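Local coordinates for protein putative NADPH:quinone reductase (Bacillus thuringiensis, PDB 3GMS) that is of unproven function but, as a putative NADPH:quinone reductase, probably uses NADPH to reduce quinone-like substrates, at residues 35-40 against 72-77; 89-94 against 111-116. One frame throughout, in Å; residues are numbered along the deposited sequence.

Interaction 1 (35-40 against 72-77); sequences VFVRML and GIVENV
Phe36 meets both Glu75 and Asn76 across an antiparallel strand pair, 35-40 against 72-77, whose axes approach to 4.3 Å with their directions 143° apart. This is a classic beta bulge in the sheet of the GroES-like domain, and it illustrates how one extra residue can be absorbed without parting the strands. The carbonyl of Phe36 serves the doubled position: Glu75 N reaches Phe36 O at 2.8 Å in a nearly straight bond (170° at the hydrogen), while Asn76 N makes a weak bond to the same oxygen. Phe36 N returns a bond to Asn76 O, and beyond the bulge Arg38 and Ile73 exchange a reciprocal pair, N to O in each direction.

On either side of the bulge, valines share one face of the sheet. Val35 CG1 lies 3.8 Å from Val74 CG1, the two side chains crossing at about a right angle, and Val37 CG2 also meets Val74. Val90 of the next strand packs on Val37 and Val74. The bare backbone of Gly72 lets Val37 settle closely: CG1, set anti to the backbone N, lies 3.5 Å from Gly72 C.

On the face that carries Phe36 and Arg38, the ring of Phe36 stacks with Tyr102, and Glu75 CB stands at its edge, 3.8 Å from Phe36 CD2. Arg38 starts out extended and bends at chi3 (46°), which brings its guanidinium back alongside Ile73. In the Glu75 conformer described here, OE2 approaches that group at its edge, where Arg38 NE gives Glu75 OE2 a weak hydrogen bond of 3.4 Å within a salt bridge; a second deposited conformer makes this link tentative. Farther along the pair, Leu40 CD1 crosses to within 4.0 Å of Ile73 CG1.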
ATOM      1  N   VAL A  35     -11.534  12.544 -15.848  1.00 27.98           N
ATOM      2  CA  VAL A  35     -12.082  11.259 -16.280  1.00 26.67           C
ATOM      3  C   VAL A  35     -13.080  10.866 -15.177  1.00 26.25           C
ATOM      4  O   VAL A  35     -12.779  11.058 -14.012  1.00 25.70           O
ATOM      5  CB  VAL A  35     -10.940  10.220 -16.478  1.00 26.38           C
ATOM      6  CG1 VAL A  35     -11.496   8.833 -16.784  1.00 27.15           C
ATOM      7  CG2 VAL A  35     -10.014  10.701 -17.632  1.00 25.61           C
ATOM      8  N   PHE A  36     -14.252  10.357 -15.563  1.00 25.32           N
ATOM      9  CA  PHE A  36     -15.349  10.098 -14.637  1.00 24.93           C
ATOM     10  C   PHE A  36     -15.589   8.574 -14.639  1.00 24.43           C
ATOM     11  O   PHE A  36     -15.931   8.002 -15.687  1.00 26.20           O
ATOM     12  CB  PHE A  36     -16.585  10.883 -15.137  1.00 24.61           C
ATOM     13  CG  PHE A  36     -17.830  10.677 -14.317  1.00 23.95           C
ATOM     14  CD1 PHE A  36     -17.977  11.307 -13.102  1.00 24.95           C
ATOM     15  CD2 PHE A  36     -18.878   9.874 -14.793  1.00 26.29           C
ATOM     16  CE1 PHE A  36     -19.123  11.129 -12.358  1.00 26.39           C
ATOM     17  CE2 PHE A  36     -20.020   9.689 -14.059  1.00 26.97           C
ATOM     18  CZ  PHE A  36     -20.153  10.323 -12.838  1.00 25.92           C
ATOM     19  N   VAL A  37     -15.402   7.909 -13.488  1.00 23.45           N
ATOM     20  CA  VAL A  37     -15.288   6.467 -13.490  1.00 22.32           C
ATOM     21  C   VAL A  37     -16.306   5.859 -12.520  1.00 21.76           C
ATOM     22  O   VAL A  37     -16.368   6.256 -11.333  1.00 21.22           O
ATOM     23  CB  VAL A  37     -13.834   6.089 -13.048  1.00 21.80           C
ATOM     24  CG1 VAL A  37     -13.693   4.571 -12.920  1.00 21.81           C
ATOM     25  CG2 VAL A  37     -12.799   6.639 -14.075  1.00 21.75           C
ATOM     26  N   ARG A  38     -17.133   4.938 -13.014  1.00 22.13           N
ATOM     27  CA  ARG A  38     -18.065   4.210 -12.128  1.00 22.80           C
ATOM     28  C   ARG A  38     -17.273   3.067 -11.468  1.00 22.74           C
ATOM     29  O   ARG A  38     -16.835   2.154 -12.160  1.00 23.42           O
ATOM     30  CB  ARG A  38     -19.269   3.649 -12.926  1.00 23.92           C
ATOM     31  CG  ARG A  38     -20.201   2.716 -12.084  1.00 26.70           C
ATOM     32  CD  ARG A  38     -21.394   2.136 -12.909  1.00 31.59           C
ATOM     33  NE  ARG A  38     -20.954   1.626 -14.215  1.00 36.34           N
ATOM     34  CZ  ARG A  38     -20.556   0.381 -14.469  1.00 39.18           C
ATOM     35  NH1 ARG A  38     -20.527  -0.532 -13.505  1.00 38.06           N
ATOM     36  NH2 ARG A  38     -20.179   0.054 -15.704  1.00 41.26           N
ATOM     37  N   MET A  39     -17.099   3.121 -10.143  1.00 22.17           N
ATOM     38  CA  MET A  39     -16.283   2.118  -9.398  1.00 21.27           C
ATOM     39  C   MET A  39     -16.931   0.731  -9.324  1.00 21.97           C
ATOM     40  O   MET A  39     -18.154   0.599  -9.203  1.00 22.77           O
ATOM     41  CB  MET A  39     -16.003   2.632  -7.985  1.00 20.29           C
ATOM     42  CG  MET A  39     -15.132   3.943  -7.932  1.00 20.81           C
ATOM     43  SD  MET A  39     -13.612   3.903  -8.922  1.00 14.83           S
ATOM     44  CE  MET A  39     -12.658   2.771  -7.834  1.00 15.59           C
ATOM     45  N   LEU A  40     -16.080  -0.300  -9.381  1.00 20.66           N
ATOM     46  CA  LEU A  40     -16.519  -1.675  -9.269  1.00 20.55           C
ATOM     47  C   LEU A  40     -16.097  -2.164  -7.915  1.00 20.45           C
ATOM     48  O   LEU A  40     -16.938  -2.621  -7.138  1.00 21.92           O
ATOM     49  CB  LEU A  40     -15.867  -2.535 -10.348  1.00 20.87           C
ATOM     50  CG  LEU A  40     -16.255  -2.132 -11.775  1.00 22.54           C
ATOM     51  CD1 LEU A  40     -15.333  -2.788 -12.796  1.00 23.84           C
ATOM     52  CD2 LEU A  40     -17.693  -2.578 -12.059  1.00 26.47           C
ATOM     53  N   GLY A  72     -12.502   0.712 -11.790  1.00 20.12           N
ATOM     54  CA  GLY A  72     -13.859   1.004 -12.284  1.00 20.68           C
ATOM     55  C   GLY A  72     -13.851   1.156 -13.796  1.00 21.18           C
ATOM     56  O   GLY A  72     -12.827   0.899 -14.448  1.00 21.35           O
ATOM     57  N   ILE A  73     -15.004   1.572 -14.333  1.00 22.24           N
ATOM     58  CA  ILE A  73     -15.215   1.732 -15.789  1.00 24.08           C
ATOM     59  C   ILE A  73     -15.417   3.198 -16.112  1.00 23.83           C
ATOM     60  O   ILE A  73     -16.237   3.849 -15.485  1.00 23.62           O
ATOM     61  CB  ILE A  73     -16.499   0.976 -16.245  1.00 24.32           C
ATOM     62  CG1 ILE A  73     -16.402  -0.498 -15.910  1.00 26.20           C
ATOM     63  CG2 ILE A  73     -16.784   1.234 -17.762  1.00 28.19           C
ATOM     64  CD1 ILE A  73     -15.247  -1.153 -16.598  1.00 29.89           C
ATOM     65  N   VAL A  74     -14.671   3.711 -17.092  1.00 24.09           N
ATOM     66  CA  VAL A  74     -14.811   5.090 -17.490  1.00 24.97           C
ATOM     67  C   VAL A  74     -16.171   5.246 -18.134  1.00 26.02           C
ATOM     68  O   VAL A  74     -16.496   4.482 -19.052  1.00 26.24           O
ATOM     69  CB  VAL A  74     -13.749   5.490 -18.537  1.00 24.12           C
ATOM     70  CG1 VAL A  74     -13.929   6.942 -19.009  1.00 25.81           C
ATOM     71  CG2 VAL A  74     -12.335   5.276 -18.019  1.00 23.80           C
ATOM     72  N   GLU A  75     -16.947   6.207 -17.630  1.00 27.08           N
ATOM     73  CA  GLU A  75     -18.305   6.514 -18.129  0.50 28.62           C
ATOM     74  C   GLU A  75     -18.338   7.784 -18.963  1.00 29.21           C
ATOM     75  O   GLU A  75     -19.205   7.945 -19.849  1.00 30.40           O
ATOM     76  CB  GLU A  75     -19.274   6.725 -16.962  0.50 28.85           C
ATOM     77  CG  GLU A  75     -19.499   5.525 -16.091  0.50 31.32           C
ATOM     78  CD  GLU A  75     -20.561   4.595 -16.614  0.50 34.55           C
ATOM     79  OE1 GLU A  75     -20.335   3.947 -17.663  0.50 35.40           O
ATOM     80  OE2 GLU A  75     -21.615   4.502 -15.948  0.50 36.30           O
ATOM     81  N   ASN A  76     -17.457   8.720 -18.630  1.00 29.65           N
ATOM     82  CA  ASN A  76     -17.419  10.013 -19.342  1.00 30.90           C
ATOM     83  C   ASN A  76     -16.051  10.644 -19.160  1.00 31.47           C
ATOM     84  O   ASN A  76     -15.304  10.266 -18.250  1.00 31.50           O
ATOM     85  CB  ASN A  76     -18.533  10.943 -18.856  1.00 30.78           C
ATOM     86  CG  ASN A  76     -18.974  11.941 -19.934  1.00 33.58           C
ATOM     87  OD1 ASN A  76     -18.421  11.964 -21.052  1.00 31.97           O
ATOM     88  ND2 ASN A  76     -19.967  12.756 -19.600  1.00 34.48           N
ATOM     89  N   VAL A  77     -15.695  11.569 -20.037  1.00 31.74           N
ATOM     90  CA  VAL A  77     -14.430  12.293 -19.944  1.00 31.94           C
ATOM     91  C   VAL A  77     -14.688  13.766 -20.268  1.00 33.13           C
ATOM     92  O   VAL A  77     -15.678  14.099 -20.940  1.00 32.90           O
ATOM     93  CB  VAL A  77     -13.330  11.707 -20.882  1.00 31.94           C
ATOM     94  CG1 VAL A  77     -12.973  10.246 -20.500  1.00 31.47           C
ATOM     95  CG2 VAL A  77     -13.731  11.802 -22.380  1.00 31.51           C
TER

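Interaction 2 (89-94 against 111-116); sequences RVLPLR and VPIPDS
Ile113 packs against Leu91 and Arg89 of the 89-94 segment, and its side chain can be followed atom by atom. CB sits 3.7 Å from Arg89 O, the oxygen that also accepts the Ile113 N-H. From CB the two branches part. CG1, beside the backbone N (chi1 -63°), meets Leu91 CD2 at 3.8 Å; at the tip, CD1 presses against Leu91 CG. The two side chains cross at about a right angle. CG2 takes the other direction and lies over one face of the Arg89 guanidinium, 3.8 Å from Arg89 NH1.

The backbone beneath is a short antiparallel pairing in the GroES-like domain. Leu91 and Val111 form its hydrogen-bonded pair, with Leu91 N to Val111 O at 2.8 Å and Val111 N to Leu91 O nearly straight (174°). Their side chains share a face with CB atoms 4.0 Å apart, and Val111 CG2 also touches Leu93 CD1. Trp280 of helix 277-292 packs on both Val111 and Leu93, joining this sheet to a helix well downstream.

Around Arg89 and Asp115, water takes over part of the bridging. One molecule donates to both Arg89 O and Ile113 O. Another accepts from Arg89 NH1 at 2.9 Å and donates to Ile113 O and Asp115 OD1, relaying the arginine to a carboxylate it does not touch directly. Asp115 CA lies at the guanidinium edge, in its plane, while Arg89 NH2 is held by Ile117 O and a salt bridge to Asp119.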
ATOM      1  N   ARG A  89     -11.700  -0.255 -18.500  1.00 26.47           N
ATOM      2  CA  ARG A  89     -11.455  -0.506 -17.070  1.00 25.26           C
ATOM      3  C   ARG A  89     -10.123   0.141 -16.679  1.00 23.60           C
ATOM      4  O   ARG A  89      -9.106  -0.077 -17.330  1.00 22.74           O
ATOM      5  CB  ARG A  89     -11.391  -2.022 -16.757  1.00 25.77           C
ATOM      6  CG  ARG A  89     -12.467  -2.486 -15.754  1.00 31.33           C
ATOM      7  CD  ARG A  89     -12.363  -3.957 -15.250  1.00 31.27           C
ATOM      8  NE  ARG A  89     -11.512  -4.722 -16.122  1.00 28.10           N
ATOM      9  CZ  ARG A  89     -10.590  -5.567 -15.696  1.00 27.95           C
ATOM     10  NH1 ARG A  89      -9.808  -6.148 -16.577  1.00 29.53           N
ATOM     11  NH2 ARG A  89     -10.427  -5.797 -14.396  1.00 24.36           N
ATOM     12  N   VAL A  90     -10.151   0.912 -15.595  1.00 22.73           N
ATOM     13  CA  VAL A  90      -9.034   1.758 -15.193  1.00 22.36           C
ATOM     14  C   VAL A  90      -8.929   1.856 -13.673  1.00 21.45           C
ATOM     15  O   VAL A  90      -9.929   1.659 -12.971  1.00 20.92           O
ATOM     16  CB  VAL A  90      -9.190   3.230 -15.725  1.00 23.02           C
ATOM     17  CG1 VAL A  90      -9.349   3.243 -17.268  1.00 24.48           C
ATOM     18  CG2 VAL A  90     -10.301   3.976 -15.067  1.00 24.16           C
ATOM     19  N   LEU A  91      -7.736   2.204 -13.191  1.00 21.86           N
ATOM     20  CA  LEU A  91      -7.618   2.690 -11.798  1.00 21.44           C
ATOM     21  C   LEU A  91      -7.664   4.221 -11.802  1.00 22.12           C
ATOM     22  O   LEU A  91      -6.761   4.857 -12.365  1.00 21.95           O
ATOM     23  CB  LEU A  91      -6.304   2.221 -11.150  1.00 21.87           C
ATOM     24  CG  LEU A  91      -5.901   0.764 -11.389  1.00 19.56           C
ATOM     25  CD1 LEU A  91      -4.518   0.500 -10.725  1.00 20.77           C
ATOM     26  CD2 LEU A  91      -6.973  -0.254 -10.923  1.00 23.68           C
ATOM     27  N   PRO A  92      -8.707   4.812 -11.211  1.00 21.63           N
ATOM     28  CA  PRO A  92      -8.712   6.295 -11.232  1.00 22.40           C
ATOM     29  C   PRO A  92      -7.991   6.904 -10.003  1.00 21.49           C
ATOM     30  O   PRO A  92      -8.628   7.217  -8.986  1.00 22.95           O
ATOM     31  CB  PRO A  92     -10.186   6.606 -11.233  1.00 22.30           C
ATOM     32  CG  PRO A  92     -10.839   5.477 -10.444  1.00 22.55           C
ATOM     33  CD  PRO A  92      -9.987   4.251 -10.689  1.00 22.34           C
ATOM     34  N   LEU A  93      -6.677   7.025 -10.083  1.00 22.55           N
ATOM     35  CA  LEU A  93      -5.861   7.289  -8.881  1.00 21.74           C
ATOM     36  C   LEU A  93      -5.518   8.768  -8.779  1.00 21.85           C
ATOM     37  O   LEU A  93      -5.681   9.499  -9.749  1.00 22.98           O
ATOM     38  CB  LEU A  93      -4.610   6.407  -8.897  1.00 21.45           C
ATOM     39  CG  LEU A  93      -4.838   4.910  -9.123  1.00 20.88           C
ATOM     40  CD1 LEU A  93      -3.526   4.115  -9.212  1.00 20.25           C
ATOM     41  CD2 LEU A  93      -5.725   4.321  -7.984  1.00 18.80           C
ATOM     42  N   ARG A  94      -5.090   9.196  -7.591  1.00 22.26           N
ATOM     43  CA  ARG A  94      -4.588  10.569  -7.325  1.00 22.15           C
ATOM     44  C   ARG A  94      -5.615  11.634  -7.644  1.00 23.42           C
ATOM     45  O   ARG A  94      -5.264  12.741  -8.119  1.00 24.43           O
ATOM     46  CB  ARG A  94      -3.276  10.815  -8.105  1.00 21.87           C
ATOM     47  CG  ARG A  94      -2.199   9.809  -7.775  1.00 21.09           C
ATOM     48  CD  ARG A  94      -0.895   9.944  -8.584  1.00 21.83           C
ATOM     49  NE  ARG A  94      -0.292  11.284  -8.492  1.00 22.43           N
ATOM     50  CZ  ARG A  94       0.847  11.602  -9.100  1.00 22.45           C
ATOM     51  NH1 ARG A  94       1.519  10.662  -9.767  1.00 21.80           N
ATOM     52  NH2 ARG A  94       1.313  12.847  -9.034  1.00 21.32           N
ATOM     53  N   VAL A 111      -4.939   4.784 -14.786  1.00 22.64           N
ATOM     54  CA  VAL A 111      -4.158   3.609 -15.172  1.00 21.80           C
ATOM     55  C   VAL A 111      -5.014   2.565 -15.888  1.00 22.22           C
ATOM     56  O   VAL A 111      -5.880   1.938 -15.272  1.00 22.47           O
ATOM     57  CB  VAL A 111      -3.502   2.924 -13.911  1.00 21.77           C
ATOM     58  CG1 VAL A 111      -2.678   1.735 -14.312  1.00 21.27           C
ATOM     59  CG2 VAL A 111      -2.667   3.947 -13.085  1.00 21.10           C
ATOM     60  N   PRO A 112      -4.754   2.338 -17.192  1.00 22.90           N
ATOM     61  CA  PRO A 112      -5.498   1.317 -17.942  1.00 23.93           C
ATOM     62  C   PRO A 112      -5.216  -0.067 -17.400  1.00 23.44           C
ATOM     63  O   PRO A 112      -4.074  -0.367 -17.101  1.00 23.92           O
ATOM     64  CB  PRO A 112      -4.896   1.426 -19.363  1.00 25.11           C
ATOM     65  CG  PRO A 112      -4.345   2.821 -19.440  1.00 25.92           C
ATOM     66  CD  PRO A 112      -3.770   3.051 -18.042  1.00 23.89           C
ATOM     67  N   ILE A 113      -6.253  -0.906 -17.290  1.00 23.23           N
ATOM     68  CA  ILE A 113      -6.098  -2.286 -16.836  1.00 23.85           C
ATOM     69  C   ILE A 113      -6.478  -3.251 -17.985  1.00 24.93           C
ATOM     70  O   ILE A 113      -7.525  -3.088 -18.585  1.00 24.33           O
ATOM     71  CB  ILE A 113      -6.999  -2.574 -15.626  1.00 23.38           C
ATOM     72  CG1 ILE A 113      -6.552  -1.679 -14.456  1.00 23.77           C
ATOM     73  CG2 ILE A 113      -6.916  -4.062 -15.252  1.00 23.51           C
ATOM     74  CD1 ILE A 113      -5.177  -2.043 -13.828  1.00 24.57           C
ATOM     75  N   PRO A 114      -5.612  -4.217 -18.292  1.00 26.36           N
ATOM     76  CA  PRO A 114      -5.887  -5.153 -19.412  1.00 26.72           C
ATOM     77  C   PRO A 114      -6.935  -6.194 -19.029  1.00 28.21           C
ATOM     78  O   PRO A 114      -7.143  -6.453 -17.846  1.00 25.85           O
ATOM     79  CB  PRO A 114      -4.519  -5.807 -19.654  1.00 28.07           C
ATOM     80  CG  PRO A 114      -3.854  -5.792 -18.338  1.00 28.21           C
ATOM     81  CD  PRO A 114      -4.316  -4.504 -17.649  1.00 26.29           C
ATOM     82  N   ASP A 115      -7.604  -6.776 -20.028  1.00 28.24           N
ATOM     83  CA  ASP A 115      -8.665  -7.758 -19.795  1.00 30.58           C
ATOM     84  C   ASP A 115      -8.188  -8.989 -19.000  1.00 29.89           C
ATOM     85  O   ASP A 115      -8.975  -9.633 -18.293  1.00 31.24           O
ATOM     86  CB  ASP A 115      -9.268  -8.204 -21.135  1.00 30.74           C
ATOM     87  CG  ASP A 115      -9.968  -7.072 -21.868  1.00 34.90           C
ATOM     88  OD1 ASP A 115     -10.215  -6.000 -21.279  1.00 34.67           O
ATOM     89  OD2 ASP A 115     -10.270  -7.259 -23.062  1.00 37.99           O
ATOM     90  N   SER A 116      -6.903  -9.271 -19.127  1.00 30.11           N
ATOM     91  CA  SER A 116      -6.203 -10.351 -18.423  0.50 30.67           C
ATOM     92  C   SER A 116      -6.285 -10.300 -16.894  1.00 30.08           C
ATOM     93  O   SER A 116      -6.132 -11.320 -16.224  1.00 30.37           O
ATOM     94  CB  SER A 116      -4.727 -10.290 -18.814  0.50 30.89           C
ATOM     95  OG  SER A 116      -4.105 -11.540 -18.647  0.50 34.10           O
TER
HETATM   96  O   HOH W   1      -9.782  -4.581 -19.046  1.00 27.63           O
HETATM   97  O   HOH W   2      -8.485  -0.891 -19.990  1.00 33.78           O

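From the N terminus, strand 34-43 comes first; the chain then passes through helix 46-49 and returns in strand 71-77, where interaction 1 closes a connection of 31 residues. Only afterwards does interaction 2 begin: it opens at 89-94 and closes at 111-116, across a connection of 16 residues that contains strand 102-106. The two are therefore in series, neither nested nor crossed. They meet in space because strands 71-77 and 89-92 are antiparallel neighbours: Gly72 O lies 2.9 Å from Val90 N, a probable hydrogen bond. Strand 102-106 pairs back with 34-43, so the connection inside interaction 2 reaches a strand of interaction 1, tying the curled sheet together.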